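Local coordinates for uncharacterized protein DUF305 (Deinococcus radiodurans R1, PDB 3BT5) that is of unknown function but belongs to the DUF305 family of the ferritin clan and folds as an all-helical bundle, at residues A[75-78]-A[79-82]; A[104-107]-A[108-111]; A[8-11]-A[12-15]. All blocks are in the same frame, centred on the assembly; numbering follows the deposited sequence. Where two conformers were deposited one is given.

Contact 1. Residues A[75-78]-A[79-82]; sequences PISP and EHAR
Ile76 lays its CG2 methyl over the start of helix 78-83, where it packs against the CB of Ala81 at 3.8 Å. With CG1 beside the backbone N of Ile76 (chi1 -60°), CG2 is left anti to that N and meets the helix. Its closest approach is to the backbone N of Ala81, at 3.3 Å. The methyl pair is a small hydrophobic staple between a residue just before the N-cap and one in the first turn. Outside the turn, Ile76 also touches Met84 and Ala81 touches Met86.

Ser77 is the N-cap. Its OG accepts from His80 N at 3.1 Å, with an N-H...O angle of 157°. The hydroxyl reaches this N-H because OG sits between the backbone N and the carbonyl carbon of Ser77 (chi1 75°). Helical bonding starts here as well. Ala81 N donates to Ser77 O at 2.8 Å, nearly in line with the carbonyl. Arg82 N donates to Pro78 O at 2.9 Å.

Two waters extend the cap. One bonds Ser77 OG at 3.0 Å and gives a weak bond to Glu79 OE1. The other lies in the plane of the His80 ring, at its edge. It bonds ND1 of His80 and accepts from Ser77 N at 3.2 Å. The imidazole is thus tied to the backbone before the helix through water.

The N-H of His80 comes too early for a helical carbonyl partner four residues back, and Ser77 OG supplies the acceptor. Pro78, which opens the helix, has no N-H to satisfy. The serine-proline start thus leaves fewer amides in need of a partner.

Contact 2. Residues A[104-107]-A[108-111]; sequences ERQF and LRLM
Gln106 folds back at chi2 (-61°) and Arg109 bends at chi3 (-75°), so that amide and guanidinium meet one turn apart. This is an i to i+3 side-chain pair on helix 100-122, which with helices 11-37, 41-68 and 132-158 forms a four-helix bundle, consistent with the ferritin clan. Arg109 grips Gln106 side-on, and both bonds go to one oxygen. NE of Arg109 reaches OE1 of Gln106 at 2.8 Å, and NH1 of Arg109 reaches the same OE1 at 2.8 Å. The oxygen lies in the guanidinium plane. NH1 uses a lone pair in the carbonyl plane, while NE comes in tilted from it. The amide and guanidinium planes are 38° apart. An alanine at Gln106 would remove this shared acceptor and would probably leave the Arg109 guanidinium freer to turn.

Arg105 lies on the preceding turn. Its NE is 3.6 Å from NH2 of Arg109, and its CB lies over one face of that guanidinium. The two like charges share a water, which accepts from Arg109 NH2 and, weakly, from Arg105 NH2.

The buried side of the helix is mostly apolar. Leu108 faces Met152, Val155 and Leu156 of helix 132-158. Phe107 meets Met34 of helix 11-37 and Leu95 of helix 89-97. Glu104 is the exception: its OE2 is hydrogen-bonded to Ser38 OG. Leu108 CD2 packs against Phe107 CD2 at 4.0 Å. Met111 runs side by side with Phe107, its chain bent at chi2 and chi3, and its CE methyl comes to 3.5 Å from CE1 of the Phe107 ring.

Contact 3. Residues A[8-11]-A[12-15]; sequences PATP and QEVQ
Glu13 OE1 is gripped by a backbone N-H and a water. Thr10 N donates to it at 2.9 Å in an almost straight bond, with an N-H...O angle of 170°. The donor comes from the anti side of the carboxylate, 20° out of its plane. The water donates to the same OE1 at 2.8 Å and also to Pro8 O, so it joins the carboxylate to the chain before the helix. The other oxygen, OE2, accepts from Arg131 N. Both oxygens of the carboxylate of this buried residue therefore have partners, which would probably favour its charged form.

The return bond goes the other way. Glu13 N donates to Thr10 OG1 at 3.0 Å. Thr10 places OG1 between its backbone N and carbonyl carbon (chi1 67°), which turns the hydroxyl toward the first turn. CG2 of Thr10 then lies 3.6 Å from Glu13 OE1, and the two side chains run at a slant to each other. A second water bonds Thr10 OG1 at 2.7 Å and donates to Gln12 OE1.

Behind these polar links the helix proper begins. Val14 N donates to Thr10 O at 2.9 Å, close to the direction of the carbonyl bond. Gln15 N donates to Pro11 O, with the donor tilted from the carbonyl plane. Pro11 supplies a first helical residue without an N-H of its own. On the inner side, Ala9 CB meets Val14 CG2 at 3.9 Å, and both residues pack on Trp68 of helix 41-68. Glu13 also touches Met125 and Ala130.

The paired bonds, side chain to backbone in both directions between Thr10 and Glu13, define a capping box at the N-terminus of helix 11-37.

How the contacts relate
Contacts 3 and 1 are two helix starts, at helix 11-37 and helix 78-83. In both, a hydroxyl residue followed by proline caps the first turn, but only contact 3 adds the return bond of a capping box. Their centres are about 20 Å apart, with nearest atoms about 8 Å apart. Contact 2 lies within helix 100-122, later in the chain. It is about 19 Å from contact 1 and about 32 Å from contact 3, centre to centre, and contacts 2 and 3 lie on opposite sides of the chain's centre. Helix 11-37 links contacts 2 and 3: contact 3 caps its start, and Met111 of contact 2 packs on its Ala27 and Leu30.

Contact 1. Residues A[75-78]-A[79-82]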
# COMPACT_ATOMS: atom_id res chain seq x y z
N PRO A 75 10.15 4.12 12.10
CA PRO A 75 8.70 4.02 11.91
C PRO A 75 8.05 5.38 11.60
O PRO A 75 8.47 6.44 12.10
CB PRO A 75 8.21 3.46 13.26
CG PRO A 75 9.40 2.77 13.85
CD PRO A 75 10.59 3.56 13.39
N ILE A 76 7.03 5.36 10.74
CA ILE A 76 6.22 6.56 10.49
C ILE A 76 5.32 6.85 11.72
O ILE A 76 4.80 5.91 12.32
CB ILE A 76 5.38 6.34 9.24
CG1 ILE A 76 6.32 6.09 8.03
CG2 ILE A 76 4.44 7.53 9.03
CD1 ILE A 76 5.59 5.45 6.85
N SER A 77 5.20 8.13 12.11
CA SER A 77 4.28 8.56 13.20
C SER A 77 2.82 8.41 12.84
O SER A 77 2.48 8.50 11.67
CB SER A 77 4.48 10.04 13.52
OG SER A 77 3.91 10.91 12.54
N PRO A 78 1.95 8.18 13.85
CA PRO A 78 0.52 8.05 13.51
C PRO A 78 -0.06 9.20 12.68
O PRO A 78 -0.78 8.94 11.71
CB PRO A 78 -0.16 7.95 14.90
CG PRO A 78 0.89 7.25 15.72
CD PRO A 78 2.20 7.93 15.28
N GLU A 79 0.26 10.46 13.02
CA GLU A 79 -0.31 11.57 12.26
C GLU A 79 0.18 11.56 10.81
O GLU A 79 -0.57 11.80 9.85
CB GLU A 79 0.07 12.91 12.88
CG GLU A 79 -0.51 14.13 12.17
CD GLU A 79 0.17 15.46 12.54
OE1 GLU A 79 1.30 15.44 13.09
OE2 GLU A 79 -0.43 16.52 12.27
N HIS A 80 1.47 11.31 10.64
CA HIS A 80 2.01 11.31 9.31
C HIS A 80 1.56 10.10 8.51
O HIS A 80 1.29 10.23 7.32
CB HIS A 80 3.51 11.48 9.38
CG HIS A 80 3.89 12.88 9.78
ND1 HIS A 80 5.00 13.17 10.55
CD2 HIS A 80 3.28 14.07 9.56
CE1 HIS A 80 5.07 14.47 10.76
NE2 HIS A 80 4.04 15.05 10.15
N ALA A 81 1.41 8.95 9.17
CA ALA A 81 0.81 7.78 8.51
C ALA A 81 -0.59 8.12 8.00
O ALA A 81 -0.97 7.79 6.85
CB ALA A 81 0.77 6.59 9.48
N ARG A 82 -1.37 8.80 8.83
CA ARG A 82 -2.72 9.19 8.40
C ARG A 82 -2.67 10.09 7.16
O ARG A 82 -3.46 9.92 6.22
CB ARG A 82 -3.46 9.91 9.52
CG ARG A 82 -4.87 10.36 9.13
CD ARG A 82 -5.72 10.63 10.36
NE ARG A 82 -6.67 11.71 10.13
CZ ARG A 82 -7.83 11.59 9.49
NH1 ARG A 82 -8.21 10.41 9.00
NH2 ARG A 82 -8.61 12.65 9.34
O HOH W 1 4.00 13.57 13.82
O HOH W 2 6.87 10.49 10.75

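Contact 2. Residues A[104-107]-A[108-111]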
# COMPACT_ATOMS: atom_id res chain seq x y z
N GLU A 104 -15.93 -5.78 5.14
CA GLU A 104 -15.59 -5.83 3.72
C GLU A 104 -15.62 -4.46 3.06
O GLU A 104 -14.71 -4.12 2.26
CB GLU A 104 -16.56 -6.77 2.98
CG GLU A 104 -16.33 -8.22 3.37
CD GLU A 104 -17.50 -9.12 3.05
OE1 GLU A 104 -18.62 -8.61 2.79
OE2 GLU A 104 -17.29 -10.34 3.09
N ARG A 105 -16.65 -3.67 3.34
CA ARG A 105 -16.72 -2.32 2.79
C ARG A 105 -15.61 -1.45 3.33
O ARG A 105 -15.03 -0.66 2.58
CB ARG A 105 -18.09 -1.69 3.04
CG ARG A 105 -19.15 -2.38 2.22
CD ARG A 105 -20.52 -1.72 2.39
NE ARG A 105 -20.52 -0.33 1.92
CZ ARG A 105 -20.68 0.04 0.65
NH1 ARG A 105 -20.86 -0.88 -0.30
NH2 ARG A 105 -20.66 1.33 0.32
N GLN A 106 -15.34 -1.55 4.63
CA GLN A 106 -14.25 -0.78 5.23
C GLN A 106 -12.91 -1.17 4.60
O GLN A 106 -12.06 -0.31 4.36
CB GLN A 106 -14.21 -1.04 6.75
CG GLN A 106 -15.01 -0.10 7.56
CD GLN A 106 -14.53 1.34 7.40
OE1 GLN A 106 -15.12 2.08 6.65
NE2 GLN A 106 -13.44 1.72 8.11
N PHE A 107 -12.70 -2.45 4.35
CA PHE A 107 -11.46 -2.88 3.71
C PHE A 107 -11.25 -2.14 2.39
O PHE A 107 -10.16 -1.64 2.10
CB PHE A 107 -11.47 -4.40 3.49
CG PHE A 107 -10.44 -4.88 2.53
CD1 PHE A 107 -9.11 -4.98 2.92
CD2 PHE A 107 -10.80 -5.26 1.24
CE1 PHE A 107 -8.15 -5.43 2.04
CE2 PHE A 107 -9.83 -5.70 0.34
CZ PHE A 107 -8.50 -5.77 0.74
N LEU A 108 -12.31 -2.08 1.57
CA LEU A 108 -12.20 -1.42 0.28
C LEU A 108 -11.98 0.08 0.45
O LEU A 108 -11.11 0.65 -0.21
CB LEU A 108 -13.46 -1.68 -0.56
CG LEU A 108 -13.60 -3.16 -0.91
CD1 LEU A 108 -15.04 -3.45 -1.42
CD2 LEU A 108 -12.57 -3.57 -1.94
N ARG A 109 -12.74 0.73 1.35
CA ARG A 109 -12.54 2.15 1.57
C ARG A 109 -11.13 2.45 2.07
O ARG A 109 -10.49 3.41 1.61
CB ARG A 109 -13.59 2.70 2.53
CG ARG A 109 -14.99 2.66 1.98
CD ARG A 109 -15.88 3.42 2.91
NE ARG A 109 -16.16 2.64 4.11
CZ ARG A 109 -17.31 2.00 4.33
NH1 ARG A 109 -17.48 1.31 5.45
NH2 ARG A 109 -18.28 2.05 3.43
N LEU A 110 -10.64 1.66 3.02
CA LEU A 110 -9.32 1.90 3.56
C LEU A 110 -8.26 1.64 2.53
O LEU A 110 -7.29 2.39 2.44
CB LEU A 110 -9.07 1.02 4.80
CG LEU A 110 -9.94 1.35 6.03
CD1 LEU A 110 -9.72 0.28 7.08
CD2 LEU A 110 -9.60 2.75 6.58
N MET A 111 -8.41 0.57 1.75
CA MET A 111 -7.37 0.28 0.76
C MET A 111 -7.38 1.31 -0.37
O MET A 111 -6.32 1.67 -0.88
CB MET A 111 -7.52 -1.13 0.21
CG MET A 111 -6.31 -1.58 -0.63
SD MET A 111 -4.83 -1.99 0.35
CE MET A 111 -5.35 -3.57 1.02
O HOH W 3 -19.03 3.54 0.74

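Contact 3. Residues A[8-11]-A[12-15]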
# COMPACT_ATOMS: atom_id res chain seq x y z
N PRO A 8 25.33 8.08 -5.67
CA PRO A 8 24.51 7.46 -4.63
C PRO A 8 23.09 8.00 -4.64
O PRO A 8 22.84 9.11 -5.16
CB PRO A 8 25.23 7.84 -3.33
CG PRO A 8 26.54 8.50 -3.75
CD PRO A 8 26.30 9.03 -5.12
N ALA A 9 22.15 7.23 -4.10
CA ALA A 9 20.76 7.67 -4.01
C ALA A 9 20.68 8.93 -3.14
O ALA A 9 21.38 9.03 -2.13
CB ALA A 9 19.91 6.57 -3.40
N THR A 10 19.83 9.87 -3.53
CA THR A 10 19.70 11.12 -2.78
C THR A 10 18.92 10.87 -1.48
O THR A 10 18.20 9.89 -1.36
CB THR A 10 18.93 12.19 -3.59
OG1 THR A 10 17.58 11.76 -3.75
CG2 THR A 10 19.56 12.42 -4.98
N PRO A 11 19.07 11.76 -0.50
CA PRO A 11 18.27 11.61 0.72
C PRO A 11 16.75 11.54 0.44
O PRO A 11 16.04 10.75 1.08
CB PRO A 11 18.63 12.86 1.53
CG PRO A 11 20.05 13.18 1.08
CD PRO A 11 20.05 12.87 -0.39
N GLN A 12 16.26 12.31 -0.53
CA GLN A 12 14.84 12.23 -0.91
C GLN A 12 14.49 10.85 -1.48
O GLN A 12 13.42 10.30 -1.17
CB GLN A 12 14.49 13.32 -1.92
CG GLN A 12 13.09 13.22 -2.49
CD GLN A 12 12.83 14.25 -3.60
OE1 GLN A 12 13.74 14.62 -4.36
NE2 GLN A 12 11.58 14.66 -3.73
N GLU A 13 15.37 10.29 -2.32
CA GLU A 13 15.11 8.96 -2.86
C GLU A 13 15.13 7.89 -1.78
O GLU A 13 14.29 6.97 -1.77
CB GLU A 13 16.14 8.61 -3.95
CG GLU A 13 15.94 9.43 -5.21
CD GLU A 13 17.08 9.28 -6.21
OE1 GLU A 13 18.25 9.12 -5.82
OE2 GLU A 13 16.76 9.35 -7.41
N VAL A 14 16.10 7.97 -0.88
CA VAL A 14 16.19 7.01 0.21
C VAL A 14 14.91 7.08 1.07
O VAL A 14 14.29 6.05 1.37
CB VAL A 14 17.43 7.26 1.07
CG1 VAL A 14 17.43 6.37 2.33
CG2 VAL A 14 18.70 7.01 0.24
N GLN A 15 14.51 8.29 1.45
CA GLN A 15 13.32 8.41 2.28
C GLN A 15 12.07 7.90 1.56
O GLN A 15 11.20 7.25 2.16
CB GLN A 15 13.09 9.86 2.69
CG GLN A 15 11.73 10.04 3.40
CD GLN A 15 11.38 11.49 3.70
OE1 GLN A 15 10.95 12.24 2.84
NE2 GLN A 15 11.60 11.88 4.94
O HOH W 4 20.47 9.41 -7.43
O HOH W 5 15.83 13.01 -5.36